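Local coordinates for uncharacterized protein MJ0327 (Methanocaldococcus jannaschii DSM 2661, PDB 2QTD), which is of unknown function but, as a putative dinitrogenase iron-molybdenum cofactor family protein with a ribonuclease H-like fold, may bind such a cofactor or a related cluster, at residues 8-11 with 16-19; 18-23 with 71-76. One frame throughout, in Å; residues are numbered along the deposited sequence.

Contact 1. Residues 8-11 with 16-19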
loop_
_atom_site.group_PDB
_atom_site.type_symbol
_atom_site.label_atom_id
_atom_site.label_comp_id
_atom_site.label_asym_id
_atom_site.label_seq_id
_atom_site.Cartn_x
_atom_site.Cartn_y
_atom_site.Cartn_z
ATOM N N ALA A 8 1.464 2.932 -1.331
ATOM C CA ALA A 8 0.336 2.238 -2.047
ATOM C C ALA A 8 -0.477 1.308 -1.115
ATOM O O ALA A 8 0.075 0.466 -0.415
ATOM C CB ALA A 8 0.870 1.494 -3.274
ATOM N N ILE A 9 -1.787 1.473 -1.133
ATOM C CA ILE A 9 -2.723 0.676 -0.296
ATOM C C ILE A 9 -3.652 -0.122 -1.169
ATOM O O ILE A 9 -4.343 0.441 -2.046
ATOM C CB ILE A 9 -3.539 1.573 0.660
ATOM C CG1 ILE A 9 -2.581 2.561 1.347
ATOM C CG2 ILE A 9 -4.388 0.668 1.627
ATOM C CD1 ILE A 9 -3.152 3.495 2.327
ATOM N N SER A 10 -3.754 -1.426 -0.889
ATOM C CA SER A 10 -4.616 -2.305 -1.689
ATOM C C SER A 10 -6.066 -2.127 -1.219
ATOM O O SER A 10 -6.400 -2.455 -0.094
ATOM C CB SER A 10 -4.124 -3.720 -1.488
ATOM O OG SER A 10 -4.210 -4.101 -0.129
HETATM N N MSE A 11 -6.910 -1.600 -2.107
HETATM C CA MSE A 11 -8.280 -1.188 -1.756
HETATM C C MSE A 11 -9.401 -1.933 -2.492
HETATM O O MSE A 11 -9.347 -2.191 -3.698
HETATM C CB MSE A 11 -8.475 0.320 -2.002
HETATM C CG MSE A 11 -7.632 1.222 -1.099
HETATM SE SE MSE A 11 -8.181 1.051 0.765
HETATM C CE MSE A 11 -10.127 1.516 0.697
ATOM N N ILE A 16 -10.068 -1.827 2.956
ATOM C CA ILE A 16 -8.816 -2.437 2.555
ATOM C C ILE A 16 -9.160 -3.863 2.128
ATOM O O ILE A 16 -9.955 -4.546 2.810
ATOM C CB ILE A 16 -7.758 -2.401 3.705
ATOM C CG1 ILE A 16 -7.398 -0.943 4.079
ATOM C CG2 ILE A 16 -6.470 -3.144 3.264
ATOM C CD1 ILE A 16 -6.442 -0.798 5.289
ATOM N N SER A 17 -8.607 -4.299 0.999
ATOM C CA SER A 17 -8.942 -5.585 0.417
ATOM C C SER A 17 -8.266 -6.726 1.180
ATOM O O SER A 17 -7.322 -6.517 1.941
ATOM C CB SER A 17 -8.479 -5.669 -1.036
ATOM O OG SER A 17 -7.061 -5.519 -1.061
ATOM N N ASN A 18 -8.717 -7.934 0.864
ATOM C CA ASN A 18 -8.143 -9.141 1.479
ATOM C C ASN A 18 -6.704 -9.404 1.060
ATOM O O ASN A 18 -5.938 -9.970 1.852
ATOM C CB ASN A 18 -8.978 -10.375 1.152
ATOM C CG ASN A 18 -10.358 -10.381 1.828
ATOM O OD1 ASN A 18 -10.672 -9.564 2.688
ATOM N ND2 ASN A 18 -11.187 -11.336 1.427
ATOM N N SER A 19 -6.342 -9.011 -0.162
ATOM C CA SER A 19 -4.969 -9.150 -0.656
ATOM C C SER A 19 -4.567 -8.076 -1.640
ATOM O O SER A 19 -5.404 -7.327 -2.202
ATOM C CB SER A 19 -4.788 -10.553 -1.270
ATOM O OG SER A 19 -5.295 -10.639 -2.566
HETATM O O HOH W 1 -4.759 -6.526 1.086
#
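M11 and I16 form a single backbone bridge, their CA atoms 4.5 Å apart, where the chain turns back beside the end of strand 5-11. The bond next to it runs from S17 N to S10 O over 3.1 Å and is nearly straight at hydrogen (170°). I16 adds to this carbonyl with its CG2 methyl, 3.4 Å from S10 O, and turns its other branch toward M11: I16 CG1 lies 3.9 Å from the selenium SE of M11, a selenomethionine whose chain bends back at chi2 (-66°), placing SE beside I16 although CB starts out away from 16-19. Strand 5-11 is the middle strand of the mixed sheet of this ribonuclease H-like fold, and 16-19 belongs to the loop leading from it to strand 25-32. On the serine side, chi1 of 61° sets S17 OG between its backbone N and carbonyl carbon, from where it donates to S19 O over 2.7 Å. With an alanine here, S19 O is likely to lose its donor and the turn through 17-19 to be freer to shift against S10. A water ties the segments together as well, lying 2.8 Å from S10 OG and donating to S17 O at 2.7 Å. Farther back along the strand, I9 CG2 reaches I16 CG1 at 4.2 Å, while V87 and I91 of helix 87-95 pack on I9.

Contact 2. Residues 18-23 with 71-76; sequences NSFEDC and KKFSKK
F20 and F73 are the residues whose backbones come nearest, yet their CA atoms are 11.3 Å apart, and the gap between loop 18-23 and the end of helix 67-74 is spanned by two aromatic side chains. Their rings make an offset edge-to-face pair, with the edge of F20 toward the face of F73, centroids 5.2 Å apart and planes at 66°. The touching atoms are at the far ends of both rings: F20 CE2 lies 3.7 Å from F73 CE2, and F20 CZ lies 3.9 Å from F73 CZ. F20 reaches this far because CG stands anti to the backbone N (chi1 -176°), which sends the ring out from the loop. On F73, K72 CG lies against one face toward the rim, so that the lysine's aliphatic part packs on the ring.

The loop behind F20 is held in shape by an ST motif. S19 OG accepts from D22 N at 2.9 Å, and D22 returns a bond, its OD1 taking S19 N at 2.9 Å from above the carboxylate plane; a weak bond from E21 N also ends on S19 OG. These reciprocal bonds brace the bend through 20-22, whose backbone angles are helical although the regular helix bonds are missing; F20 projects from it.

The two rings lie on one side of the sheet: I60 of strand 59-62 touches both, and I52 of helix 46-54 does the same, while F26 of strand 25-32 meets the ring of F20 and V53 of helix 46-54 that of F73.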
loop_
_atom_site.group_PDB
_atom_site.type_symbol
_atom_site.label_atom_id
_atom_site.label_comp_id
_atom_site.label_asym_id
_atom_site.label_seq_id
_atom_site.Cartn_x
_atom_site.Cartn_y
_atom_site.Cartn_z
ATOM N N ASN A 18 -8.717 -7.934 0.864
ATOM C CA ASN A 18 -8.143 -9.141 1.479
ATOM C C ASN A 18 -6.704 -9.404 1.060
ATOM O O ASN A 18 -5.938 -9.970 1.852
ATOM C CB ASN A 18 -8.978 -10.375 1.152
ATOM C CG ASN A 18 -10.358 -10.381 1.828
ATOM O OD1 ASN A 18 -10.672 -9.564 2.688
ATOM N ND2 ASN A 18 -11.187 -11.336 1.427
ATOM N N SER A 19 -6.342 -9.011 -0.162
ATOM C CA SER A 19 -4.969 -9.150 -0.656
ATOM C C SER A 19 -4.567 -8.076 -1.640
ATOM O O SER A 19 -5.404 -7.327 -2.202
ATOM C CB SER A 19 -4.788 -10.553 -1.270
ATOM O OG SER A 19 -5.295 -10.639 -2.566
ATOM N N PHE A 20 -3.253 -7.989 -1.822
ATOM C CA PHE A 20 -2.646 -7.151 -2.826
ATOM C C PHE A 20 -3.163 -7.564 -4.187
ATOM O O PHE A 20 -3.380 -6.697 -5.053
ATOM C CB PHE A 20 -1.108 -7.285 -2.728
ATOM C CG PHE A 20 -0.344 -6.396 -3.638
ATOM C CD1 PHE A 20 -0.085 -5.088 -3.268
ATOM C CD2 PHE A 20 0.142 -6.855 -4.851
ATOM C CE1 PHE A 20 0.677 -4.252 -4.078
ATOM C CE2 PHE A 20 0.870 -6.024 -5.670
ATOM C CZ PHE A 20 1.120 -4.720 -5.299
ATOM N N GLU A 21 -3.378 -8.861 -4.374
ATOM C CA GLU A 21 -3.752 -9.404 -5.682
ATOM C C GLU A 21 -5.236 -9.205 -6.010
ATOM O O GLU A 21 -5.565 -8.968 -7.157
ATOM C CB GLU A 21 -3.354 -10.883 -5.798
ATOM C CG GLU A 21 -1.836 -11.107 -5.762
ATOM C CD GLU A 21 -1.214 -10.959 -4.374
ATOM O OE1 GLU A 21 -1.901 -11.150 -3.367
ATOM O OE2 GLU A 21 -0.027 -10.602 -4.290
ATOM N N ASP A 22 -6.119 -9.294 -5.010
ATOM C CA ASP A 22 -7.557 -9.299 -5.237
ATOM C C ASP A 22 -8.207 -7.910 -5.241
ATOM O O ASP A 22 -9.402 -7.788 -5.547
ATOM C CB ASP A 22 -8.241 -10.277 -4.254
ATOM C CG ASP A 22 -8.827 -9.620 -2.999
ATOM O OD1 ASP A 22 -8.203 -8.789 -2.362
ATOM O OD2 ASP A 22 -9.952 -9.994 -2.609
ATOM N N CYS A 23 -7.432 -6.873 -4.917
ATOM C CA CYS A 23 -8.016 -5.534 -4.763
ATOM C C CYS A 23 -8.671 -5.002 -6.041
ATOM O O CYS A 23 -8.383 -5.454 -7.162
ATOM C CB CYS A 23 -7.020 -4.536 -4.200
ATOM S SG CYS A 23 -5.640 -4.072 -5.223
ATOM N N LYS A 71 8.306 -11.200 -3.518
ATOM C CA LYS A 71 9.647 -11.284 -4.126
ATOM C C LYS A 71 9.975 -10.052 -4.982
ATOM O O LYS A 71 11.016 -9.413 -4.776
ATOM C CB LYS A 71 9.794 -12.576 -4.938
ATOM C CG LYS A 71 11.215 -12.868 -5.380
ATOM N N LYS A 72 9.055 -9.697 -5.881
ATOM C CA LYS A 72 9.205 -8.551 -6.799
ATOM C C LYS A 72 9.347 -7.199 -6.070
ATOM O O LYS A 72 10.322 -6.481 -6.237
ATOM C CB LYS A 72 8.012 -8.538 -7.776
ATOM C CG LYS A 72 7.819 -7.270 -8.601
ATOM C CD LYS A 72 6.866 -7.492 -9.778
ATOM C CE LYS A 72 6.439 -6.151 -10.380
ATOM N NZ LYS A 72 5.891 -6.253 -11.761
ATOM N N PHE A 73 8.384 -6.866 -5.225
ATOM C CA PHE A 73 8.355 -5.548 -4.578
ATOM C C PHE A 73 9.310 -5.399 -3.394
ATOM O O PHE A 73 9.820 -4.302 -3.179
ATOM C CB PHE A 73 6.909 -5.172 -4.175
ATOM C CG PHE A 73 5.984 -4.890 -5.352
ATOM C CD1 PHE A 73 5.926 -3.627 -5.916
ATOM C CD2 PHE A 73 5.168 -5.886 -5.890
ATOM C CE1 PHE A 73 5.085 -3.362 -6.990
ATOM C CE2 PHE A 73 4.334 -5.630 -6.957
ATOM C CZ PHE A 73 4.296 -4.365 -7.520
ATOM N N SER A 74 9.587 -6.476 -2.630
ATOM C CA SER A 74 10.440 -6.347 -1.435
ATOM C C SER A 74 11.913 -5.998 -1.713
ATOM O O SER A 74 12.616 -5.573 -0.798
ATOM C CB SER A 74 10.335 -7.570 -0.488
ATOM O OG SER A 74 10.853 -8.739 -1.086
ATOM N N LYS A 75 12.357 -6.156 -2.968
ATOM C CA LYS A 75 13.676 -5.707 -3.425
ATOM C C LYS A 75 13.942 -4.224 -3.162
ATOM O O LYS A 75 15.068 -3.822 -2.834
ATOM C CB LYS A 75 13.820 -5.941 -4.946
ATOM C CG LYS A 75 13.949 -7.398 -5.363
ATOM C CD LYS A 75 14.221 -7.562 -6.864
ATOM C CE LYS A 75 14.144 -9.038 -7.271
ATOM N NZ LYS A 75 14.874 -9.334 -8.526
ATOM N N LYS A 76 12.901 -3.427 -3.382
ATOM C CA LYS A 76 12.952 -1.978 -3.337
ATOM C C LYS A 76 12.077 -1.356 -2.245
ATOM O O LYS A 76 12.464 -0.322 -1.698
ATOM C CB LYS A 76 12.468 -1.453 -4.698
ATOM C CG LYS A 76 13.017 -0.088 -5.103
ATOM C CD LYS A 76 14.055 -0.217 -6.199
#

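Contacts 1 and 2 follow one another along the chain and share N18 and S19, with their centres 10 Å apart. Strand 5-11 comes first, then the loop that supplies 16-19 and 18-23, and much later helix 67-74. The two sites touch directly: C23 CB lies 3.3 Å from both S17 OG and M11 O, so the end of the loop packs back on the strand end where it began. Contact 1 holds the middle of the loop against the end of the central strand, with I9, M11 and I16 beside helix 87-95, whereas contact 2 puts F20 of the same loop in the layer of helices 46-54 and 67-74.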